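Local coordinates for protein benzoylformate Decarboxylase (Polynucleobacter necessarius, PDB 4K9Q) that probably decarboxylates benzoylformate, using thiamine diphosphate and a magnesium ion as cofactors, at residues Asn68-Ala73 against Pro108-Ile113; Ala96-Arg101 against Phe155-Leu160; Val21-Ser26 against Leu45-Val50; Val50-Asp55 against Met79-Thr84. All coordinates share one frame; numbering follows the deposited sequence.

Overall arrangement
The four contacts illustrate how one parallel sheet, with the helices upon it, can build half of a cofactor site. Along the chain interaction 3 comes first and meets interaction 4 at the shared Val50; the segments of interaction 4 alternate with those of interaction 1, and those of interaction 1 with those of interaction 2. Interactions 1, 2 and 3 sit at one six-stranded sheet, where strands 19-22, 66-69, 93-98 and 154-159 are successive neighbours; their centres lie about 8 Å (1 and 2) and about 13 Å (1 and 3) apart. Interaction 4 packs helix 47-61 on helix 79-88, its centre about 11 Å from that of interaction 3. Interactions 1 and 3 both touch thiamine diphosphate, which a second subunit also grips.

Interaction 1 (Asn68-Ala73 against Pro108-Ile113); sequences NIHTGA and PLLTNI. With TPP (thiamine diphosphate), chain D.
Thr71 OG1 donates to Leu110 O at 2.8 Å, approaching from above the carbonyl plane, 46° out of it. This hydroxyl lies anti to the backbone N of Thr71 (chi1 -172°), which leaves CG2 between the backbone N and the carbonyl carbon, 3.7 Å from Leu110 CD2 and over the centre of the His70 ring. Leu110 crosses that imidazole at its edge: CD1 lies in the ring plane, 3.7 Å from His70 NE2, while ND1 is hydrogen-bonded to Glu28. Alongside, Asn112 OD1 comes within 3.4 Å of Gly72 CA, where a CB would clash. Replacing Thr71 with an alanine would probably deprive Leu110 O of its hydroxyl donor and open a gap over the imidazole. His70 meets the cofactor with CD2, 3.3 Å from C4' of thiamine diphosphate, whose hydrogen bonds include those from Ser375 and Gly460 of the second subunit. Leu110 packs on Ser397 of that subunit. A cofactor held between two chains, as here, is characteristic of thiamine diphosphate enzymes.

Interaction 2 (Ala96-Arg101 against Phe155-Leu160); sequences AGQQTR and FLSLPL
Backbone hydrogen bonds between Ala96-Gln98 and Leu156-Leu160 zip two parallel strands together. The first two are straight: Ala96 N to Leu156 O at 3.0 Å, with an N-H...O angle of 164°, and Leu158 N to Ala96 O, both nearly along the C=O axis. The ladder then distorts, for Gln98 N reaches Leu158 O from 64° above the carbonyl plane, and the closing bond from Leu160 N to Gln98 O is weak. Apolar packing flanks this ladder. Ala96 CB meets the edge of the Phe155 ring, 3.6 Å from CE1, while Leu160 CG lies 3.9 Å from Thr100 CB. Among polar groups, Arg101 lays one guanidinium face over Pro159, with NH1 3.8 Å from CG, and salt-bridges to Asp162. Gln98 and Ser157 project from the same face, and both side chains bond to Glu128. A water bridges Ser157 OG, at 2.8 Å, and Gly97 O. Beyond the pair, strand 93-98 pairs on with strand 66-69 through backbone bonds of Gly97 with Ile69, strand 154-159 pairs with 126-127 through Phe155 and Ser157, and helix 135-147 packs on Leu156 and Leu158.

Interaction 3 (Val21-Ser26 against Leu45-Val50); sequences VGNPGS and LQEASV. With TPP (thiamine diphosphate), chain D.
Val50 presents both its methyls to Val21 and Gly22. Its CG1, anti to the backbone N (chi1 171°), sits 3.4 Å from Val21 O and 3.9 Å from Val21 CG1, the two valines sliding past each other; CG2 rests 3.7 Å from Gly22 C. A turn further back, Glu47 folds at chi2 (85°), which carries its carboxylate beside the cofactor, OE2 lying 2.7 Å from N1' of thiamine diphosphate; OE1 bonds to Asn77. Asn23 holds CG opposite its backbone N, which sends the amide toward Glu47 and the pyrimidine. There it crosses the carboxylate obliquely, their planes 71° apart, and Asn23 CB touches Val50 CG2 at 3.9 Å. An alanine in place of Asn23 would probably open a gap between Leu45, the Glu47 carboxylate and the pyrimidine ring. A glutamate facing N1' is a hallmark of thiamine diphosphate enzymes. Helix 47-61, capped at its start by Gln46, links strands 40-43 and 66-69 across the intervening strand 19-22, with Val50 also resting on Val67 and Ile69.

Interaction 4 (Val50-Asp55 against Met79-Thr84); sequences VVAIAD and MGCLLT
Val51 and Ala52 pack against Cys81 in a buried helix-to-helix contact, joining helix 47-61 to helix 79-88 beside the parallel sheet of the N-terminal cofactor-binding domain. The short segments run at 24° to each other, their axes 8.8 Å apart at closest approach. Val51 packs on Cys81, both backbone and side chain: Val51 CG1, anti to its own backbone N (chi1 171°), reaches Cys81 O at 3.7 Å and Cys81 CB at 3.9 Å. The thiol meets Ala52, SG standing 4.0 Å from Ala52 CB. The domain is a layered alpha/beta fold, with Val51 also packed on Val67 of strand 66-69 and Ala52 on Pro405 of helix 403-417, in the C-terminal domain of the same chain. Beside this packing a water bridges the helices, donating to Asp55 OD2 at 2.8 Å and to Cys81 O at 2.8 Å. The Asp55 carboxylate is heavily engaged: OD2 also accepts from Trp402 and Asn88, and OD1 is bonded to Thr90 and Gln59, which together should fix its rotation. Thr84 OG1 bonds to Ser397, and its side chain lies about 6 Å from Gly398, a residue that binds thiamine diphosphate.

Interaction 1 (Asn68-Ala73 against Pro108-Ile113)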
loop_
_atom_site.group_PDB
_atom_site.type_symbol
_atom_site.label_atom_id
_atom_site.label_comp_id
_atom_site.label_asym_id
_atom_site.label_seq_id
_atom_site.Cartn_x
_atom_site.Cartn_y
_atom_site.Cartn_z
ATOM N N ASN A 68 22.842 -2.661 -5.484
ATOM C CA ASN A 68 22.298 -3.469 -6.574
ATOM C C ASN A 68 22.072 -4.877 -6.045
ATOM O O ASN A 68 23.029 -5.594 -5.738
ATOM C CB ASN A 68 23.255 -3.479 -7.772
ATOM C CG ASN A 68 22.663 -4.163 -8.998
ATOM O OD1 ASN A 68 23.274 -5.075 -9.562
ATOM N ND2 ASN A 68 21.482 -3.716 -9.427
ATOM N N ILE A 69 20.804 -5.258 -5.909
ATOM C CA ILE A 69 20.464 -6.561 -5.360
ATOM C C ILE A 69 19.462 -7.299 -6.237
ATOM O O ILE A 69 18.952 -6.748 -7.221
ATOM C CB ILE A 69 19.984 -6.450 -3.901
ATOM C CG1 ILE A 69 18.741 -5.554 -3.801
ATOM C CG2 ILE A 69 21.115 -5.924 -3.006
ATOM C CD1 ILE A 69 18.376 -5.210 -2.354
ATOM N N HIS A 70 19.193 -8.549 -5.882
ATOM C CA HIS A 70 18.541 -9.466 -6.805
ATOM C C HIS A 70 17.044 -9.570 -6.563
ATOM O O HIS A 70 16.602 -10.324 -5.705
ATOM C CB HIS A 70 19.161 -10.854 -6.688
ATOM C CG HIS A 70 18.534 -11.873 -7.593
ATOM N ND1 HIS A 70 18.473 -11.718 -8.962
ATOM C CD2 HIS A 70 17.950 -13.063 -7.320
ATOM C CE1 HIS A 70 17.883 -12.775 -9.494
ATOM N NE2 HIS A 70 17.566 -13.610 -8.519
ATOM N N THR A 71 16.280 -8.829 -7.359
ATOM C CA THR A 71 14.820 -8.903 -7.364
ATOM C C THR A 71 14.195 -8.915 -5.948
ATOM O O THR A 71 14.722 -8.276 -5.030
ATOM C CB THR A 71 14.332 -10.030 -8.329
ATOM O OG1 THR A 71 12.905 -9.985 -8.473
ATOM C CG2 THR A 71 14.781 -11.429 -7.876
ATOM N N GLY A 72 13.053 -9.571 -5.778
ATOM C CA GLY A 72 12.346 -9.538 -4.503
ATOM C C GLY A 72 13.080 -10.300 -3.415
ATOM O O GLY A 72 12.987 -9.959 -2.232
ATOM N N ALA A 73 13.807 -11.341 -3.811
ATOM C CA ALA A 73 14.543 -12.182 -2.856
ATOM C C ALA A 73 15.611 -11.369 -2.141
ATOM O O ALA A 73 15.738 -11.409 -0.915
ATOM C CB ALA A 73 15.195 -13.365 -3.571
ATOM N N PRO A 108 6.928 -15.114 -14.023
ATOM C CA PRO A 108 7.791 -16.293 -13.929
ATOM C C PRO A 108 8.617 -16.245 -12.643
ATOM O O PRO A 108 8.481 -15.299 -11.846
ATOM C CB PRO A 108 8.708 -16.141 -15.147
ATOM C CG PRO A 108 8.837 -14.658 -15.299
ATOM C CD PRO A 108 7.449 -14.124 -14.979
ATOM N N LEU A 109 9.466 -17.252 -12.447
ATOM C CA LEU A 109 10.326 -17.312 -11.275
ATOM C C LEU A 109 11.088 -16.009 -11.095
ATOM O O LEU A 109 11.551 -15.410 -12.068
ATOM C CB LEU A 109 11.320 -18.465 -11.407
ATOM C CG LEU A 109 12.110 -18.788 -10.146
ATOM C CD1 LEU A 109 11.219 -19.471 -9.133
ATOM C CD2 LEU A 109 13.320 -19.646 -10.506
ATOM N N LEU A 110 11.190 -15.569 -9.845
ATOM C CA LEU A 110 12.019 -14.419 -9.474
ATOM C C LEU A 110 11.499 -13.083 -10.021
ATOM O O LEU A 110 12.237 -12.105 -10.144
ATOM C CB LEU A 110 13.498 -14.674 -9.796
ATOM C CG LEU A 110 14.122 -15.704 -8.828
ATOM C CD1 LEU A 110 15.325 -16.406 -9.420
ATOM C CD2 LEU A 110 14.478 -15.064 -7.485
ATOM N N THR A 111 10.206 -13.045 -10.323
ATOM C CA THR A 111 9.536 -11.775 -10.538
ATOM C C THR A 111 9.361 -11.067 -9.200
ATOM O O THR A 111 8.939 -11.669 -8.208
ATOM C CB THR A 111 8.153 -11.959 -11.175
ATOM O OG1 THR A 111 8.307 -12.542 -12.467
ATOM C CG2 THR A 111 7.449 -10.620 -11.317
ATOM N N ASN A 112 9.696 -9.787 -9.170
ATOM C CA ASN A 112 9.461 -9.007 -7.978
ATOM C C ASN A 112 8.039 -8.463 -8.085
ATOM O O ASN A 112 7.811 -7.386 -8.639
ATOM C CB ASN A 112 10.492 -7.885 -7.873
ATOM C CG ASN A 112 10.540 -7.275 -6.494
ATOM O OD1 ASN A 112 9.772 -7.661 -5.604
ATOM N ND2 ASN A 112 11.457 -6.327 -6.299
ATOM N N ILE A 113 7.082 -9.241 -7.582
ATOM C CA ILE A 113 5.663 -8.952 -7.799
ATOM C C ILE A 113 5.239 -7.716 -7.008
ATOM O O ILE A 113 5.555 -7.610 -5.826
ATOM C CB ILE A 113 4.804 -10.179 -7.440
ATOM C CG1 ILE A 113 5.188 -11.367 -8.332
ATOM C CG2 ILE A 113 3.316 -9.856 -7.566
ATOM C CD1 ILE A 113 4.659 -12.712 -7.866
HETATM N "N1'" TPP D . 20.438 -13.363 -3.528
HETATM C "C2'" TPP D . 19.337 -14.096 -3.115
HETATM C CM2 TPP D . 18.736 -13.866 -1.760
HETATM N "N3'" TPP D . 18.760 -15.038 -3.947
HETATM C "C4'" TPP D . 19.286 -15.260 -5.195
HETATM N "N4'" TPP D . 18.717 -16.157 -5.998
HETATM C "C5'" TPP D . 20.417 -14.553 -5.607
HETATM C "C6'" TPP D . 20.989 -13.587 -4.781
HETATM C "C7'" TPP D . 20.993 -14.795 -6.978
HETATM N N3 TPP D . 21.681 -16.061 -7.191
HETATM C C2 TPP D . 21.135 -17.155 -7.842
HETATM S S1 TPP D . 22.132 -18.413 -7.967
HETATM C C5 TPP D . 23.307 -17.608 -7.205
HETATM C C4 TPP D . 22.966 -16.312 -6.826
HETATM C CM4 TPP D . 23.863 -15.340 -6.102
HETATM C C6 TPP D . 24.613 -18.333 -7.038
HETATM C C7 TPP D . 24.550 -19.599 -6.199
HETATM O O7 TPP D . 25.896 -19.948 -5.970
HETATM P PA TPP D . 26.295 -21.293 -5.184
HETATM O O1A TPP D . 25.375 -21.459 -4.008
HETATM O O2A TPP D . 27.726 -21.235 -4.753
HETATM O O3A TPP D . 25.918 -22.473 -6.208
HETATM P PB TPP D . 26.661 -22.887 -7.573
HETATM O O1B TPP D . 25.912 -22.218 -8.680
HETATM O O2B TPP D . 26.544 -24.392 -7.667
HETATM O O3B TPP D . 28.083 -22.425 -7.577
HETATM O O HOH W 1 11.533 -12.342 -6.352
#

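Interaction 2 (Ala96-Arg101 against Phe155-Leu160)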
loop_
_atom_site.group_PDB
_atom_site.type_symbol
_atom_site.label_atom_id
_atom_site.label_comp_id
_atom_site.label_asym_id
_atom_site.label_seq_id
_atom_site.Cartn_x
_atom_site.Cartn_y
_atom_site.Cartn_z
ATOM N N ALA A 96 17.062 -2.947 -7.693
ATOM C CA ALA A 96 16.962 -4.395 -7.813
ATOM C C ALA A 96 16.571 -4.754 -9.235
ATOM O O ALA A 96 15.682 -4.131 -9.813
ATOM C CB ALA A 96 15.937 -4.948 -6.840
ATOM N N GLY A 97 17.227 -5.760 -9.804
ATOM C CA GLY A 97 16.808 -6.265 -11.095
ATOM C C GLY A 97 15.406 -6.829 -10.991
ATOM O O GLY A 97 14.945 -7.220 -9.914
ATOM N N GLN A 98 14.725 -6.855 -12.124
ATOM C CA GLN A 98 13.376 -7.374 -12.249
ATOM C C GLN A 98 13.378 -8.316 -13.451
ATOM O O GLN A 98 14.250 -8.203 -14.332
ATOM C CB GLN A 98 12.414 -6.204 -12.484
ATOM C CG GLN A 98 10.964 -6.565 -12.861
ATOM C CD GLN A 98 10.232 -7.320 -11.751
ATOM O OE1 GLN A 98 10.532 -8.488 -11.489
ATOM N NE2 GLN A 98 9.268 -6.657 -11.100
ATOM N N GLN A 99 12.434 -9.257 -13.484
ATOM C CA GLN A 99 12.307 -10.162 -14.627
ATOM C C GLN A 99 12.098 -9.366 -15.912
ATOM O O GLN A 99 11.648 -8.224 -15.881
ATOM C CB GLN A 99 11.179 -11.179 -14.413
ATOM C CG GLN A 99 11.669 -12.542 -13.906
ATOM C CD GLN A 99 12.381 -13.357 -14.995
ATOM O OE1 GLN A 99 12.798 -12.823 -16.032
ATOM N NE2 GLN A 99 12.524 -14.657 -14.758
ATOM N N THR A 100 12.435 -9.981 -17.039
ATOM C CA THR A 100 12.322 -9.317 -18.324
ATOM C C THR A 100 10.876 -8.925 -18.661
ATOM O O THR A 100 9.934 -9.684 -18.399
ATOM C CB THR A 100 12.897 -10.198 -19.449
ATOM O OG1 THR A 100 12.543 -9.627 -20.708
ATOM C CG2 THR A 100 12.330 -11.608 -19.363
ATOM N N ARG A 101 10.701 -7.745 -19.258
ATOM C CA ARG A 101 9.369 -7.319 -19.697
ATOM C C ARG A 101 8.753 -8.338 -20.661
ATOM O O ARG A 101 7.536 -8.359 -20.848
ATOM C CB ARG A 101 9.398 -5.935 -20.372
ATOM C CG ARG A 101 9.763 -4.788 -19.448
ATOM C CD ARG A 101 9.620 -3.411 -20.146
ATOM N NE ARG A 101 10.417 -2.422 -19.423
ATOM C CZ ARG A 101 9.929 -1.549 -18.547
ATOM N NH1 ARG A 101 10.756 -0.717 -17.924
ATOM N NH2 ARG A 101 8.620 -1.506 -18.292
ATOM N N PHE A 155 13.940 3.509 -4.122
ATOM C CA PHE A 155 14.019 2.176 -4.718
ATOM C C PHE A 155 13.593 2.184 -6.180
ATOM O O PHE A 155 12.519 2.700 -6.516
ATOM C CB PHE A 155 13.145 1.182 -3.947
ATOM C CG PHE A 155 13.041 -0.166 -4.612
ATOM C CD1 PHE A 155 14.140 -1.014 -4.650
ATOM C CD2 PHE A 155 11.863 -0.577 -5.218
ATOM C CE1 PHE A 155 14.064 -2.262 -5.267
ATOM C CE2 PHE A 155 11.782 -1.835 -5.835
ATOM C CZ PHE A 155 12.888 -2.665 -5.870
ATOM N N LEU A 156 14.440 1.612 -7.042
ATOM C CA LEU A 156 14.094 1.389 -8.451
ATOM C C LEU A 156 14.118 -0.101 -8.778
ATOM O O LEU A 156 15.091 -0.795 -8.457
ATOM C CB LEU A 156 15.095 2.092 -9.374
ATOM C CG LEU A 156 15.182 3.618 -9.306
ATOM C CD1 LEU A 156 16.287 4.108 -10.232
ATOM C CD2 LEU A 156 13.842 4.231 -9.682
ATOM N N SER A 157 13.056 -0.574 -9.419
ATOM C CA SER A 157 12.951 -1.928 -9.929
ATOM C C SER A 157 13.192 -1.863 -11.430
ATOM O O SER A 157 12.468 -1.168 -12.148
ATOM C CB SER A 157 11.547 -2.468 -9.636
ATOM O OG SER A 157 11.352 -3.733 -10.235
ATOM N N LEU A 158 14.194 -2.597 -11.907
ATOM C CA LEU A 158 14.720 -2.416 -13.258
ATOM C C LEU A 158 14.701 -3.713 -14.081
ATOM O O LEU A 158 15.557 -4.576 -13.921
ATOM C CB LEU A 158 16.141 -1.832 -13.164
ATOM C CG LEU A 158 16.168 -0.482 -12.414
ATOM C CD1 LEU A 158 17.532 -0.139 -11.909
ATOM C CD2 LEU A 158 15.612 0.639 -13.278
ATOM N N PRO A 159 13.703 -3.862 -14.959
ATOM C CA PRO A 159 13.622 -5.070 -15.799
ATOM C C PRO A 159 14.911 -5.328 -16.593
ATOM O O PRO A 159 15.460 -4.408 -17.187
ATOM C CB PRO A 159 12.452 -4.757 -16.737
ATOM C CG PRO A 159 11.567 -3.861 -15.916
ATOM C CD PRO A 159 12.516 -2.997 -15.115
ATOM N N LEU A 160 15.362 -6.577 -16.627
ATOM C CA LEU A 160 16.713 -6.893 -17.100
ATOM C C LEU A 160 16.927 -6.590 -18.576
ATOM O O LEU A 160 18.055 -6.362 -19.014
ATOM C CB LEU A 160 17.045 -8.363 -16.814
ATOM C CG LEU A 160 16.250 -9.393 -17.617
ATOM C CD1 LEU A 160 17.033 -9.776 -18.868
ATOM C CD2 LEU A 160 15.978 -10.621 -16.761
HETATM O O HOH W 2 12.846 -5.499 -8.594
#

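Interaction 3 (Val21-Ser26 against Leu45-Val50)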
loop_
_atom_site.group_PDB
_atom_site.type_symbol
_atom_site.label_atom_id
_atom_site.label_comp_id
_atom_site.label_asym_id
_atom_site.label_seq_id
_atom_site.Cartn_x
_atom_site.Cartn_y
_atom_site.Cartn_z
ATOM N N VAL A 21 27.429 -1.163 -4.330
ATOM C CA VAL A 21 27.573 -2.298 -3.426
ATOM C C VAL A 21 26.491 -3.304 -3.814
ATOM O O VAL A 21 25.339 -2.935 -4.027
ATOM C CB VAL A 21 27.410 -1.892 -1.947
ATOM C CG1 VAL A 21 27.800 -3.060 -1.041
ATOM C CG2 VAL A 21 28.246 -0.654 -1.628
ATOM N N GLY A 22 26.844 -4.572 -3.950
ATOM C CA GLY A 22 25.888 -5.503 -4.524
ATOM C C GLY A 22 26.051 -6.943 -4.084
ATOM O O GLY A 22 27.074 -7.347 -3.524
ATOM N N ASN A 23 25.003 -7.708 -4.328
ATOM C CA ASN A 23 25.086 -9.155 -4.358
ATOM C C ASN A 23 24.346 -9.551 -5.631
ATOM O O ASN A 23 23.142 -9.279 -5.768
ATOM C CB ASN A 23 24.441 -9.761 -3.116
ATOM C CG ASN A 23 24.453 -11.281 -3.146
ATOM O OD1 ASN A 23 23.463 -11.915 -3.517
ATOM N ND2 ASN A 23 25.580 -11.871 -2.758
ATOM N N PRO A 24 25.067 -10.131 -6.602
ATOM C CA PRO A 24 24.519 -10.265 -7.954
ATOM C C PRO A 24 23.517 -11.413 -8.122
ATOM O O PRO A 24 23.508 -12.358 -7.336
ATOM C CB PRO A 24 25.773 -10.522 -8.803
ATOM C CG PRO A 24 26.697 -11.236 -7.877
ATOM C CD PRO A 24 26.465 -10.601 -6.522
ATOM N N GLY A 25 22.675 -11.303 -9.151
ATOM C CA GLY A 25 21.773 -12.366 -9.555
ATOM C C GLY A 25 21.576 -12.264 -11.057
ATOM O O GLY A 25 22.097 -11.347 -11.688
ATOM N N SER A 26 20.816 -13.194 -11.633
ATOM C CA SER A 26 20.665 -13.262 -13.079
ATOM C C SER A 26 20.038 -11.996 -13.645
ATOM O O SER A 26 20.400 -11.550 -14.733
ATOM C CB SER A 26 19.830 -14.481 -13.484
ATOM O OG SER A 26 18.490 -14.339 -13.058
ATOM N N LEU A 45 28.124 -10.814 0.760
ATOM C CA LEU A 45 27.573 -12.161 0.648
ATOM C C LEU A 45 26.095 -12.273 0.976
ATOM O O LEU A 45 25.490 -13.304 0.690
ATOM C CB LEU A 45 28.331 -13.128 1.565
ATOM C CG LEU A 45 29.824 -13.331 1.283
ATOM C CD1 LEU A 45 30.411 -14.171 2.405
ATOM C CD2 LEU A 45 30.032 -13.991 -0.077
ATOM N N GLN A 46 25.524 -11.250 1.610
ATOM C CA GLN A 46 24.103 -11.270 1.957
ATOM C C GLN A 46 23.599 -9.828 1.939
ATOM O O GLN A 46 24.368 -8.900 2.203
ATOM C CB GLN A 46 23.889 -11.930 3.327
ATOM C CG GLN A 46 22.495 -12.520 3.535
ATOM C CD GLN A 46 21.559 -11.590 4.292
ATOM O OE1 GLN A 46 21.919 -10.454 4.615
ATOM N NE2 GLN A 46 20.358 -12.077 4.593
ATOM N N GLU A 47 22.323 -9.633 1.604
ATOM C CA GLU A 47 21.841 -8.302 1.265
ATOM C C GLU A 47 21.699 -7.320 2.430
ATOM O O GLU A 47 21.743 -6.113 2.222
ATOM C CB GLU A 47 20.553 -8.396 0.440
ATOM C CG GLU A 47 20.754 -9.083 -0.910
ATOM C CD GLU A 47 20.661 -10.608 -0.856
ATOM O OE1 GLU A 47 20.613 -11.193 0.256
ATOM O OE2 GLU A 47 20.645 -11.222 -1.950
ATOM N N ALA A 48 21.538 -7.814 3.655
ATOM C CA ALA A 48 21.563 -6.908 4.797
ATOM C C ALA A 48 22.931 -6.223 4.840
ATOM O O ALA A 48 23.023 -5.016 5.079
ATOM C CB ALA A 48 21.282 -7.655 6.103
ATOM N N SER A 49 23.998 -6.991 4.600
ATOM C CA SER A 49 25.340 -6.407 4.603
ATOM C C SER A 49 25.518 -5.440 3.431
ATOM O O SER A 49 26.131 -4.386 3.585
ATOM C CB SER A 49 26.423 -7.488 4.585
ATOM O OG SER A 49 26.548 -8.089 5.872
ATOM N N VAL A 50 24.985 -5.797 2.265
ATOM C CA VAL A 50 25.061 -4.923 1.091
ATOM C C VAL A 50 24.545 -3.515 1.414
ATOM O O VAL A 50 25.228 -2.513 1.181
ATOM C CB VAL A 50 24.247 -5.493 -0.078
ATOM C CG1 VAL A 50 24.159 -4.471 -1.210
ATOM C CG2 VAL A 50 24.873 -6.815 -0.577
HETATM N "N1'" TPP D . 20.438 -13.363 -3.528
HETATM C "C2'" TPP D . 19.337 -14.096 -3.115
HETATM C CM2 TPP D . 18.736 -13.866 -1.760
HETATM N "N3'" TPP D . 18.760 -15.038 -3.947
HETATM C "C4'" TPP D . 19.286 -15.260 -5.195
HETATM N "N4'" TPP D . 18.717 -16.157 -5.998
HETATM C "C5'" TPP D . 20.417 -14.553 -5.607
HETATM C "C6'" TPP D . 20.989 -13.587 -4.781
HETATM C "C7'" TPP D . 20.993 -14.795 -6.978
HETATM N N3 TPP D . 21.681 -16.061 -7.191
HETATM C C2 TPP D . 21.135 -17.155 -7.842
HETATM S S1 TPP D . 22.132 -18.413 -7.967
HETATM C C5 TPP D . 23.307 -17.608 -7.205
HETATM C C4 TPP D . 22.966 -16.312 -6.826
HETATM C CM4 TPP D . 23.863 -15.340 -6.102
HETATM C C6 TPP D . 24.613 -18.333 -7.038
HETATM C C7 TPP D . 24.550 -19.599 -6.199
HETATM O O7 TPP D . 25.896 -19.948 -5.970
HETATM P PA TPP D . 26.295 -21.293 -5.184
HETATM O O1A TPP D . 25.375 -21.459 -4.008
HETATM O O2A TPP D . 27.726 -21.235 -4.753
HETATM O O3A TPP D . 25.918 -22.473 -6.208
HETATM P PB TPP D . 26.661 -22.887 -7.573
HETATM O O1B TPP D . 25.912 -22.218 -8.680
HETATM O O2B TPP D . 26.544 -24.392 -7.667
HETATM O O3B TPP D . 28.083 -22.425 -7.577
HETATM O O HOH W 3 20.956 -9.773 -4.137
#

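Interaction 4 (Val50-Asp55 against Met79-Thr84)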
loop_
_atom_site.group_PDB
_atom_site.type_symbol
_atom_site.label_atom_id
_atom_site.label_comp_id
_atom_site.label_asym_id
_atom_site.label_seq_id
_atom_site.Cartn_x
_atom_site.Cartn_y
_atom_site.Cartn_z
ATOM N N VAL A 50 24.985 -5.797 2.265
ATOM C CA VAL A 50 25.061 -4.923 1.091
ATOM C C VAL A 50 24.545 -3.515 1.414
ATOM O O VAL A 50 25.228 -2.513 1.181
ATOM C CB VAL A 50 24.247 -5.493 -0.078
ATOM C CG1 VAL A 50 24.159 -4.471 -1.210
ATOM C CG2 VAL A 50 24.873 -6.815 -0.577
ATOM N N VAL A 51 23.343 -3.449 1.973
ATOM C CA VAL A 51 22.722 -2.164 2.272
ATOM C C VAL A 51 23.494 -1.416 3.365
ATOM O O VAL A 51 23.753 -0.217 3.238
ATOM C CB VAL A 51 21.248 -2.344 2.651
ATOM C CG1 VAL A 51 20.650 -1.027 3.184
ATOM C CG2 VAL A 51 20.467 -2.815 1.426
ATOM N N ALA A 52 23.880 -2.116 4.426
ATOM C CA ALA A 52 24.591 -1.444 5.520
ATOM C C ALA A 52 25.985 -0.921 5.119
ATOM O O ALA A 52 26.403 0.145 5.557
ATOM C CB ALA A 52 24.670 -2.352 6.755
ATOM N N ILE A 53 26.702 -1.680 4.298
ATOM C CA ILE A 53 27.989 -1.225 3.761
ATOM C C ILE A 53 27.780 0.067 2.960
ATOM O O ILE A 53 28.501 1.062 3.135
ATOM C CB ILE A 53 28.621 -2.318 2.883
ATOM C CG1 ILE A 53 29.048 -3.502 3.757
ATOM C CG2 ILE A 53 29.829 -1.775 2.114
ATOM C CD1 ILE A 53 29.467 -4.735 2.942
ATOM N N ALA A 54 26.795 0.054 2.072
ATOM C CA ALA A 54 26.471 1.242 1.292
ATOM C C ALA A 54 26.095 2.430 2.189
ATOM O O ALA A 54 26.483 3.565 1.929
ATOM C CB ALA A 54 25.348 0.938 0.296
ATOM N N ASP A 55 25.342 2.154 3.247
ATOM C CA ASP A 55 24.906 3.173 4.201
ATOM C C ASP A 55 26.142 3.810 4.848
ATOM O O ASP A 55 26.323 5.029 4.801
ATOM C CB ASP A 55 23.990 2.520 5.249
ATOM C CG ASP A 55 23.234 3.528 6.101
ATOM O OD1 ASP A 55 23.620 4.709 6.139
ATOM O OD2 ASP A 55 22.249 3.118 6.762
ATOM N N MET A 79 15.568 -5.776 3.922
ATOM C CA MET A 79 14.569 -4.824 4.428
ATOM C C MET A 79 14.850 -4.243 5.824
ATOM O O MET A 79 14.455 -3.101 6.119
ATOM C CB MET A 79 13.140 -5.393 4.352
ATOM C CG MET A 79 12.534 -5.352 2.966
ATOM S SD MET A 79 12.452 -3.692 2.261
ATOM C CE MET A 79 11.643 -2.755 3.557
ATOM N N GLY A 80 15.499 -5.022 6.689
ATOM C CA GLY A 80 15.843 -4.534 8.017
ATOM C C GLY A 80 16.873 -3.412 7.930
ATOM O O GLY A 80 16.737 -2.357 8.551
ATOM N N CYS A 81 17.915 -3.624 7.143
ATOM C CA CYS A 81 18.901 -2.573 6.970
ATOM C C CYS A 81 18.364 -1.391 6.152
ATOM O O CYS A 81 18.828 -0.274 6.315
ATOM C CB CYS A 81 20.209 -3.135 6.416
ATOM S SG CYS A 81 21.126 -3.986 7.732
ATOM N N LEU A 82 17.371 -1.624 5.305
ATOM C CA LEU A 82 16.768 -0.518 4.571
ATOM C C LEU A 82 15.960 0.372 5.531
ATOM O O LEU A 82 16.049 1.590 5.479
ATOM C CB LEU A 82 15.906 -1.043 3.424
ATOM C CG LEU A 82 15.231 0.039 2.577
ATOM C CD1 LEU A 82 16.249 1.058 2.097
ATOM C CD2 LEU A 82 14.528 -0.616 1.390
ATOM N N LEU A 83 15.187 -0.245 6.426
ATOM C CA LEU A 83 14.521 0.499 7.489
ATOM C C LEU A 83 15.554 1.380 8.193
ATOM O O LEU A 83 15.337 2.569 8.422
ATOM C CB LEU A 83 13.856 -0.475 8.477
ATOM C CG LEU A 83 13.057 0.025 9.686
ATOM C CD1 LEU A 83 12.177 -1.090 10.240
ATOM C CD2 LEU A 83 13.981 0.542 10.782
ATOM N N THR A 84 16.708 0.805 8.513
ATOM C CA THR A 84 17.725 1.555 9.235
ATOM C C THR A 84 18.304 2.703 8.393
ATOM O O THR A 84 18.495 3.815 8.894
ATOM C CB THR A 84 18.817 0.616 9.746
ATOM O OG1 THR A 84 18.225 -0.326 10.656
ATOM C CG2 THR A 84 19.934 1.400 10.441
HETATM O O HOH W 4 21.510 0.488 5.990
#